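PDB 5NNS: AA9 family lytic polysaccharide monooxygenase B from Heterobasidion irregulare TC 32-1, which uses a single copper ion and a reducing agent to cleave the glycosidic bonds of cellulose and related polysaccharides by oxidation at C1. Local coordinates for residues Arg31-Tyr36 with Tyr167-Gln172; Ala45-Asn50 with Ile150-Leu155. One frame throughout, in Å; residues are numbered along the deposited sequence.

Contact 1 of 2, residues Arg31-Tyr36 with Tyr167-Gln172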
loop_
_atom_site.group_PDB
_atom_site.type_symbol
_atom_site.label_atom_id
_atom_site.label_comp_id
_atom_site.label_asym_id
_atom_site.label_seq_id
_atom_site.Cartn_x
_atom_site.Cartn_y
_atom_site.Cartn_z
ATOM N N ARG A 31 5.033 -0.204 -10.297
ATOM C CA ARG A 31 4.015 -0.505 -11.302
ATOM C C ARG A 31 3.337 0.782 -11.761
ATOM O O ARG A 31 3.245 1.756 -11.002
ATOM C CB ARG A 31 2.964 -1.487 -10.762
ATOM C CG ARG A 31 3.465 -2.909 -10.543
ATOM C CD ARG A 31 4.092 -3.489 -11.804
ATOM N NE ARG A 31 4.127 -4.953 -11.800
ATOM C CZ ARG A 31 3.127 -5.757 -12.176
ATOM N NH1 ARG A 31 1.957 -5.272 -12.594
ATOM N NH2 ARG A 31 3.299 -7.071 -12.128
ATOM N N GLU A 32 2.878 0.778 -13.013
ATOM C CA GLU A 32 2.298 1.964 -13.636
ATOM C C GLU A 32 1.019 2.376 -12.922
ATOM O O GLU A 32 0.139 1.552 -12.716
ATOM C CB GLU A 32 2.000 1.699 -15.114
ATOM C CG GLU A 32 1.158 2.758 -15.823
ATOM C CD GLU A 32 0.984 2.483 -17.310
ATOM O OE1 GLU A 32 1.601 1.527 -17.827
ATOM O OE2 GLU A 32 0.221 3.217 -17.968
ATOM N N TRP A 33 0.937 3.646 -12.545
ATOM C CA TRP A 33 -0.306 4.241 -12.062
ATOM C C TRP A 33 -0.473 5.584 -12.759
ATOM O O TRP A 33 0.451 6.389 -12.784
ATOM C CB TRP A 33 -0.301 4.369 -10.529
ATOM C CG TRP A 33 0.823 5.186 -9.925
ATOM C CD1 TRP A 33 2.135 4.832 -9.812
ATOM C CD2 TRP A 33 0.706 6.477 -9.319
ATOM N NE1 TRP A 33 2.843 5.828 -9.185
ATOM C CE2 TRP A 33 1.988 6.847 -8.866
ATOM C CE3 TRP A 33 -0.364 7.355 -9.110
ATOM C CZ2 TRP A 33 2.240 8.070 -8.229
ATOM C CZ3 TRP A 33 -0.123 8.575 -8.464
ATOM C CH2 TRP A 33 1.173 8.915 -8.031
ATOM N N ASP A 34 -1.653 5.818 -13.324
ATOM C CA ASP A 34 -1.842 6.858 -14.346
ATOM C C ASP A 34 -2.407 8.212 -13.903
ATOM O O ASP A 34 -2.307 9.181 -14.662
ATOM C CB ASP A 34 -2.706 6.297 -15.479
ATOM C CG ASP A 34 -2.069 5.086 -16.153
ATOM O OD1 ASP A 34 -0.849 5.117 -16.395
ATOM O OD2 ASP A 34 -2.785 4.103 -16.437
ATOM N N THR A 35 -2.965 8.288 -12.694
ATOM C CA THR A 35 -3.570 9.521 -12.203
ATOM C C THR A 35 -3.458 9.631 -10.696
ATOM O O THR A 35 -3.223 8.641 -10.009
ATOM C CB THR A 35 -5.060 9.585 -12.572
ATOM O OG1 THR A 35 -5.638 10.778 -12.032
ATOM C CG2 THR A 35 -5.799 8.366 -12.022
ATOM N N TYR A 36 -3.650 10.850 -10.198
ATOM C CA TYR A 36 -3.684 11.129 -8.757
ATOM C C TYR A 36 -4.999 10.724 -8.071
ATOM O O TYR A 36 -5.073 10.775 -6.852
ATOM C CB TYR A 36 -3.475 12.633 -8.524
ATOM C CG TYR A 36 -2.038 13.093 -8.409
ATOM C CD1 TYR A 36 -0.983 12.385 -8.987
ATOM C CD2 TYR A 36 -1.736 14.264 -7.729
ATOM C CE1 TYR A 36 0.327 12.829 -8.869
ATOM C CE2 TYR A 36 -0.434 14.709 -7.612
ATOM C CZ TYR A 36 0.589 13.990 -8.186
ATOM O OH TYR A 36 1.875 14.434 -8.074
ATOM N N TYR A 167 -5.876 4.774 -2.279
ATOM C CA TYR A 167 -4.738 5.237 -3.083
ATOM C C TYR A 167 -3.606 4.219 -2.967
ATOM O O TYR A 167 -2.760 4.338 -2.074
ATOM C CB TYR A 167 -4.246 6.589 -2.595
ATOM C CG TYR A 167 -5.232 7.722 -2.722
ATOM C CD1 TYR A 167 -5.351 8.434 -3.911
ATOM C CD2 TYR A 167 -6.015 8.109 -1.639
ATOM C CE1 TYR A 167 -6.234 9.492 -4.020
ATOM C CE2 TYR A 167 -6.905 9.162 -1.738
ATOM C CZ TYR A 167 -6.999 9.860 -2.926
ATOM O OH TYR A 167 -7.887 10.892 -3.042
ATOM N N PRO A 168 -3.598 3.201 -3.850
ATOM C CA PRO A 168 -2.583 2.156 -3.799
ATOM C C PRO A 168 -1.492 2.315 -4.847
ATOM O O PRO A 168 -1.785 2.698 -5.971
ATOM C CB PRO A 168 -3.395 0.899 -4.098
ATOM C CG PRO A 168 -4.454 1.367 -5.036
ATOM C CD PRO A 168 -4.678 2.836 -4.788
ATOM N N GLU A 169 -0.247 2.024 -4.475
ATOM C CA GLU A 169 0.838 1.826 -5.445
ATOM C C GLU A 169 1.626 0.572 -5.098
ATOM O O GLU A 169 1.626 0.133 -3.946
ATOM C CB GLU A 169 1.774 3.034 -5.509
ATOM C CG GLU A 169 1.302 4.158 -6.415
ATOM C CD GLU A 169 0.212 5.016 -5.805
ATOM O OE1 GLU A 169 0.352 5.421 -4.630
ATOM O OE2 GLU A 169 -0.780 5.307 -6.509
ATOM N N CYS A 170 2.286 0.011 -6.111
ATOM C CA CYS A 170 3.067 -1.225 -5.987
ATOM C C CYS A 170 4.492 -1.045 -6.478
ATOM O O CYS A 170 4.726 -0.333 -7.450
ATOM C CB CYS A 170 2.415 -2.332 -6.803
ATOM S SG CYS A 170 0.868 -2.925 -6.094
ATOM N N ALA A 171 5.428 -1.710 -5.804
ATOM C CA ALA A 171 6.835 -1.758 -6.206
ATOM C C ALA A 171 7.296 -3.211 -6.232
ATOM O O ALA A 171 6.895 -3.997 -5.374
ATOM C CB ALA A 171 7.682 -0.954 -5.237
ATOM N N GLN A 172 8.130 -3.566 -7.212
ATOM C CA GLN A 172 8.676 -4.927 -7.315
ATOM C C GLN A 172 9.956 -5.056 -6.492
ATOM O O GLN A 172 10.849 -4.216 -6.597
ATOM C CB GLN A 172 8.942 -5.309 -8.777
ATOM C CG GLN A 172 7.674 -5.401 -9.613
ATOM C CD GLN A 172 7.866 -6.008 -10.998
ATOM O OE1 GLN A 172 6.943 -6.006 -11.804
ATOM N NE2 GLN A 172 9.050 -6.538 -11.274
HETATM O O HOH W 1 1.382 1.014 -8.641
#
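Glu169 slides its CG over the face of the Trp33 indole, 3.5 Å from the centroid of the five-membered ring and almost on the ring normal, a CH-pi contact. The chain bends at chi2 (78°), which carries the carboxylate on across the same indole: its plane is turned 43° from the ring and OE2 stands 3.3 Å above it, near CE3 at the rim. The same OE2 comes close to Pro168 O; both oxygens accept a hydrogen bond from ND2 of Asn50, while OE1 takes the backbone NH of Val4 in the adjoining sheet. A glutamate suits this place because its methylenes satisfy the indole and its two oxygens the buried N-H groups.

At one end, Arg31 bonds twice to strand 165-176. Its backbone N gives a hydrogen bond to Cys170 O (2.9 Å), and a water bridges Arg31 O and Cys170 N. Arg31 NE donates to a lone pair of Gln172 OE1 (3.0 Å) in the carbonyl plane, although guanidinium and amide planes lie 64° apart. The remaining guanidinium nitrogens are taken by carbonyls of Gly53, Cys96 and Ala99, and Arg31 CG packs on Cys170 CB. At the opposite end, next to the copper, Tyr36 O meets the edge of the Tyr167 ring at CE1 (3.3 Å); the ring's OH is hydrogen-bonded to Gln165.

The oxygen acceptors round Arg31 would favour its cation. The N-H donors of Asn50 and Val4 offset the oxygen crowding Glu169 and probably hold its carboxylate in place, fixing the loop against the strand that carries Tyr167.

Contact 2 of 2, residues Ala45-Asn50 with Ile150-Leu155; sequences ASISCN and ILRHEL
With CG anti to the backbone N (chi1 165°) and the chain extended from CG to NE, Arg152 reaches straight off its strand to the loop at Ile47-Ser48, and chi4 of -87° swings the guanidinium across the line of that chain so that its edge faces two successive carbonyls. Arg152 NE donates to Ser48 O at 2.7 Å, and this oxygen lies almost exactly in the guanidinium plane. Arg152 NH2 reaches Ile47 O at 2.8 Å in a fairly straight bond; here the donor stands above the carbonyl plane, 35° out, and so is not on a lone pair.

Two residues along the same strand, Glu154 turns its carboxylate to another edge of the guanidinium. Arg152 NH1 meets Glu154 OE1 at 2.8 Å in a salt bridge whose hydrogen bond is weak, and NH2 makes a second weak bond, to OE2. NH2 is thus shared between the loop and the acid, while Glu154 OE1 also receives the hydroxyl of Tyr195. Arginine is apt here: one flat cation serves loop carbonyls and a carboxylate together, and the acid would offset much of its buried charge. The aliphatic chain of Ile47 borders the guanidinium, CG1 lying 4.1 Å from Arg152 NH2, and Cys49 SG makes a loose apolar contact with Ile150 CG2 at 4.4 Å.

The contact is buried, where the long loop between strands 12-15 and 63-66 covers the face of the mixed sheet turned away from strand 4-9. Strand 147-157 runs between 165-176 and 85-91; Trp106 of strand 106-116 packs against Ser48, Cys49, Ile150 and Arg152, while Phe166 of strand 165-176 touches Ile47 and Glu154.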
loop_
_atom_site.group_PDB
_atom_site.type_symbol
_atom_site.label_atom_id
_atom_site.label_comp_id
_atom_site.label_asym_id
_atom_site.label_seq_id
_atom_site.Cartn_x
_atom_site.Cartn_y
_atom_site.Cartn_z
ATOM N N ALA A 45 -11.384 -3.929 -9.768
ATOM C CA ALA A 45 -10.454 -4.958 -10.274
ATOM C C ALA A 45 -8.969 -4.549 -10.180
ATOM O O ALA A 45 -8.102 -5.401 -9.984
ATOM C CB ALA A 45 -10.809 -5.333 -11.708
ATOM N N SER A 46 -8.697 -3.248 -10.302
ATOM C CA SER A 46 -7.334 -2.698 -10.269
ATOM C C SER A 46 -6.899 -2.128 -8.903
ATOM O O SER A 46 -5.922 -1.378 -8.826
ATOM C CB SER A 46 -7.221 -1.606 -11.335
ATOM O OG SER A 46 -7.497 -2.135 -12.621
ATOM N N ILE A 47 -7.602 -2.481 -7.828
ATOM C CA ILE A 47 -7.285 -1.930 -6.504
ATOM C C ILE A 47 -5.941 -2.429 -5.941
ATOM O O ILE A 47 -5.372 -1.776 -5.061
ATOM C CB ILE A 47 -8.442 -2.134 -5.489
ATOM C CG1 ILE A 47 -8.297 -1.157 -4.301
ATOM C CG2 ILE A 47 -8.535 -3.594 -5.040
ATOM C CD1 ILE A 47 -9.520 -1.043 -3.418
ATOM N N SER A 48 -5.425 -3.554 -6.458
ATOM C CA SER A 48 -4.131 -4.081 -6.017
ATOM C C SER A 48 -2.978 -3.118 -6.298
ATOM O O SER A 48 -2.234 -2.774 -5.380
ATOM C CB SER A 48 -3.828 -5.449 -6.640
ATOM O OG SER A 48 -3.856 -5.397 -8.054
ATOM N N CYS A 49 -2.842 -2.679 -7.552
ATOM C CA CYS A 49 -1.719 -1.820 -7.953
ATOM C C CYS A 49 -2.117 -0.576 -8.747
ATOM O O CYS A 49 -1.295 -0.001 -9.464
ATOM C CB CYS A 49 -0.680 -2.664 -8.696
ATOM S SG CYS A 49 0.024 -3.957 -7.650
ATOM N N ASN A 50 -3.367 -0.138 -8.558
ATOM C CA ASN A 50 -3.933 1.056 -9.193
ATOM C C ASN A 50 -4.223 0.842 -10.676
ATOM O O ASN A 50 -4.001 -0.244 -11.201
ATOM C CB ASN A 50 -3.038 2.294 -8.980
ATOM C CG ASN A 50 -3.835 3.552 -8.665
ATOM O OD1 ASN A 50 -4.927 3.768 -9.209
ATOM N ND2 ASN A 50 -3.285 4.396 -7.797
ATOM N N ILE A 150 5.774 -8.229 -4.503
ATOM C CA ILE A 150 5.297 -6.854 -4.620
ATOM C C ILE A 150 5.278 -6.235 -3.220
ATOM O O ILE A 150 4.919 -6.909 -2.257
ATOM C CB ILE A 150 3.872 -6.772 -5.201
ATOM C CG1 ILE A 150 3.801 -7.409 -6.595
ATOM C CG2 ILE A 150 3.394 -5.323 -5.251
ATOM C CD1 ILE A 150 4.696 -6.771 -7.643
ATOM N N LEU A 151 5.673 -4.966 -3.125
ATOM C CA LEU A 151 5.524 -4.159 -1.916
ATOM C C LEU A 151 4.490 -3.090 -2.222
ATOM O O LEU A 151 4.688 -2.281 -3.135
ATOM C CB LEU A 151 6.847 -3.485 -1.542
ATOM C CG LEU A 151 6.828 -2.506 -0.356
ATOM C CD1 LEU A 151 6.540 -3.260 0.932
ATOM C CD2 LEU A 151 8.140 -1.736 -0.255
ATOM N N ARG A 152 3.416 -3.069 -1.435
ATOM C CA ARG A 152 2.227 -2.285 -1.734
ATOM C C ARG A 152 1.945 -1.291 -0.607
ATOM O O ARG A 152 1.791 -1.702 0.546
ATOM C CB ARG A 152 1.037 -3.236 -1.929
ATOM C CG ARG A 152 -0.340 -2.579 -1.894
ATOM C CD ARG A 152 -1.433 -3.550 -2.287
ATOM N NE ARG A 152 -2.657 -2.857 -2.687
ATOM C CZ ARG A 152 -3.629 -2.459 -1.864
ATOM N NH1 ARG A 152 -3.558 -2.669 -0.552
ATOM N NH2 ARG A 152 -4.694 -1.845 -2.369
ATOM N N HIS A 153 1.870 0.001 -0.944
ATOM C CA HIS A 153 1.472 1.047 0.015
ATOM C C HIS A 153 0.075 1.532 -0.321
ATOM O O HIS A 153 -0.248 1.719 -1.494
ATOM C CB HIS A 153 2.445 2.224 -0.004
ATOM C CG HIS A 153 3.797 1.886 0.533
ATOM N ND1 HIS A 153 4.746 1.227 -0.213
ATOM C CD2 HIS A 153 4.351 2.093 1.751
ATOM C CE1 HIS A 153 5.832 1.046 0.521
ATOM N NE2 HIS A 153 5.621 1.568 1.715
ATOM N N GLU A 154 -0.737 1.749 0.715
ATOM C CA GLU A 154 -2.121 2.144 0.545
ATOM C C GLU A 154 -2.546 3.179 1.576
ATOM O O GLU A 154 -2.290 3.025 2.780
ATOM C CB GLU A 154 -3.038 0.931 0.636
ATOM C CG GLU A 154 -4.486 1.236 0.283
ATOM C CD GLU A 154 -5.347 -0.005 0.200
ATOM O OE1 GLU A 154 -5.155 -0.940 1.012
ATOM O OE2 GLU A 154 -6.214 -0.057 -0.699
ATOM N N LEU A 155 -3.200 4.225 1.079
ATOM C CA LEU A 155 -3.831 5.232 1.914
ATOM C C LEU A 155 -5.317 5.127 1.694
ATOM O O LEU A 155 -5.773 5.063 0.550
ATOM C CB LEU A 155 -3.344 6.626 1.534
ATOM C CG LEU A 155 -1.833 6.862 1.596
ATOM C CD1 LEU A 155 -1.519 8.327 1.329
ATOM C CD2 LEU A 155 -1.235 6.438 2.928
#

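Overall arrangement
Contacts 1 and 2 have centres about 7 Å apart and hold down two parts of the same long loop, contact 2 being nested along the chain within the span closed by contact 1. Their strands are neighbours in one mixed sheet, where Leu151 N lies 2.7 Å from Ala171 O, a probable hydrogen bond. The disulfide between Cys49 SG and Cys170 SG (2.0 Å) ties them covalently, and Pro168 CG packs on Ile47 O at 3.3 Å. Contact 1 reaches the active site itself: the Tyr167 side chain lies about 3 Å from the copper, with His1 and His80 completing the site. Contact 2 is farther off: the Glu154 side chain is about 6 Å from that of Tyr167 (nearest atoms).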